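Local coordinates for protein acetylxylan esterase A (Aspergillus awamori, PDB 5X6S) that removes acetyl side groups from the xylan backbone of plant cell walls as a secreted carbohydrate esterase of family CE1, at residues T238-T243 against T260-G265. Residues are numbered along the deposited sequence; the frame is centred on the assembly and turned at random.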
# COMPACT_ATOMS: atom_id res chain seq x y z
N THR A 238 -21.92 -19.66 -18.80
CA THR A 238 -21.82 -20.95 -19.49
C THR A 238 -20.48 -21.07 -20.18
O THR A 238 -20.04 -20.16 -20.89
CB THR A 238 -22.98 -21.12 -20.52
OG1 THR A 238 -24.21 -21.02 -19.80
CG2 THR A 238 -22.90 -22.45 -21.26
N ASN A 239 -19.82 -22.21 -19.93
CA ASN A 239 -18.58 -22.58 -20.56
C ASN A 239 -17.35 -21.81 -20.06
O ASN A 239 -16.25 -21.99 -20.58
CB ASN A 239 -18.67 -22.53 -22.07
CG ASN A 239 -19.50 -23.68 -22.63
OD1 ASN A 239 -19.59 -24.76 -22.02
ND2 ASN A 239 -20.13 -23.45 -23.76
N TYR A 240 -17.56 -20.97 -19.04
CA TYR A 240 -16.46 -20.42 -18.29
C TYR A 240 -16.31 -21.27 -17.01
O TYR A 240 -17.30 -21.61 -16.38
CB TYR A 240 -16.77 -18.99 -17.90
CG TYR A 240 -16.60 -17.95 -18.97
CD1 TYR A 240 -17.23 -18.06 -20.20
CD2 TYR A 240 -15.84 -16.80 -18.73
CE1 TYR A 240 -17.09 -17.09 -21.17
CE2 TYR A 240 -15.68 -15.82 -19.71
CZ TYR A 240 -16.32 -15.94 -20.90
OH TYR A 240 -16.17 -14.94 -21.87
N GLU A 241 -15.09 -21.54 -16.59
CA GLU A 241 -14.91 -22.25 -15.32
C GLU A 241 -13.95 -21.50 -14.42
O GLU A 241 -12.85 -21.18 -14.84
CB GLU A 241 -14.33 -23.66 -15.58
CG GLU A 241 -14.14 -24.52 -14.33
CD GLU A 241 -13.28 -25.76 -14.64
OE1 GLU A 241 -12.08 -25.58 -15.05
OE2 GLU A 241 -13.79 -26.90 -14.55
N THR A 242 -14.36 -21.27 -13.18
CA THR A 242 -13.56 -20.54 -12.20
C THR A 242 -12.85 -21.50 -11.24
O THR A 242 -13.48 -22.33 -10.62
CB THR A 242 -14.42 -19.53 -11.40
OG1 THR A 242 -15.00 -18.58 -12.32
CG2 THR A 242 -13.59 -18.75 -10.42
N THR A 243 -11.53 -21.39 -11.14
CA THR A 243 -10.73 -22.09 -10.15
C THR A 243 -10.18 -21.06 -9.15
O THR A 243 -9.47 -20.14 -9.54
CB THR A 243 -9.57 -22.82 -10.83
OG1 THR A 243 -10.07 -23.76 -11.80
CG2 THR A 243 -8.72 -23.56 -9.78
N THR A 260 -9.67 -11.64 -27.49
CA THR A 260 -9.48 -11.88 -26.05
C THR A 260 -10.80 -12.33 -25.42
O THR A 260 -11.86 -12.33 -26.07
CB THR A 260 -9.09 -10.54 -25.34
OG1 THR A 260 -10.09 -9.57 -25.62
CG2 THR A 260 -7.77 -10.01 -25.82
N VAL A 261 -10.75 -12.70 -24.16
CA VAL A 261 -11.93 -12.89 -23.36
C VAL A 261 -12.54 -11.49 -23.17
O VAL A 261 -11.85 -10.57 -22.70
CB VAL A 261 -11.62 -13.50 -21.97
CG1 VAL A 261 -12.88 -13.54 -21.10
CG2 VAL A 261 -10.99 -14.90 -22.08
N PRO A 262 -13.81 -11.33 -23.55
CA PRO A 262 -14.44 -9.98 -23.40
C PRO A 262 -14.46 -9.56 -21.94
O PRO A 262 -14.61 -10.40 -21.08
CB PRO A 262 -15.91 -10.19 -23.85
CG PRO A 262 -16.04 -11.64 -24.25
CD PRO A 262 -14.72 -12.35 -24.12
N ILE A 263 -14.35 -8.26 -21.68
CA ILE A 263 -14.34 -7.76 -20.34
C ILE A 263 -15.69 -8.02 -19.67
O ILE A 263 -16.75 -7.77 -20.25
CB ILE A 263 -14.13 -6.22 -20.36
CG1 ILE A 263 -12.77 -5.85 -20.91
CG2 ILE A 263 -14.32 -5.64 -18.96
CD1 ILE A 263 -12.63 -4.37 -21.23
N HIS A 264 -15.66 -8.53 -18.44
CA HIS A 264 -16.85 -8.72 -17.67
C HIS A 264 -16.82 -7.62 -16.60
O HIS A 264 -16.40 -7.85 -15.46
CB HIS A 264 -16.89 -10.11 -17.02
CG HIS A 264 -17.11 -11.23 -18.00
ND1 HIS A 264 -16.33 -11.42 -19.12
CD2 HIS A 264 -18.05 -12.20 -18.03
CE1 HIS A 264 -16.77 -12.46 -19.80
NE2 HIS A 264 -17.81 -12.96 -19.15
N GLY A 265 -17.29 -6.43 -16.97
CA GLY A 265 -17.20 -5.26 -16.08
C GLY A 265 -17.88 -5.41 -14.71
O GLY A 265 -17.29 -5.06 -13.69
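Tyr240, first residue of strand 240-246, reaches from the sheet to the segment 260-265, and the two backbones stay well apart: the nearest CA pair, Tyr240 and Val261, is 10.1 Å apart. A long aromatic side chain suits this gap. With CG set beside its own backbone N (chi1 -79°), the ring heads for the facing segment, resting on Ile252 and Ala254 of the adjoining strand 249-254. Its hydroxyl end fits among three residues there. From the opposite direction comes His264, whose ring lies at 55° to that of Tyr240, an oblique pairing with centroids 5.1 Å apart. The closest approach is from Tyr240 OH to His264 CE1, 3.3 Å, with the oxygen near the imidazole plane, at the ring edge.

In this alpha/beta-hydrolase fold, 260-265 is the last part of the connection from strand 249-254 to helix 265-272, running into the helix at Gly265. It directly follows His259, probably the histidine of a Ser-His-Asp triad with Ser119 and Asp202. Strand 240-246, next to last in the sheet, is thereby tied to the residues that follow this presumed catalytic histidine.

His264 stands at the N-cap position of helix 265-272, but its ring turns to other partners: ND1 donates to Pro262 O at 2.8 Å, bent to 136° at the hydrogen, and NE2 is hydrogen-bonded to Gln237 OE1, just before the strand segment. Two bonds at its two nitrogens should hold the imidazole in one rotation beside the tyrosine. Branched Val261 supplies an apolar flank: its CG1, anti to the backbone N, lies 3.9 Å from Tyr240 CE2, and the side chain also packs on Tyr142. Pro262, whose ring limits the backbone's freedom here, brings its CD within 3.7 Å of Tyr240 OH.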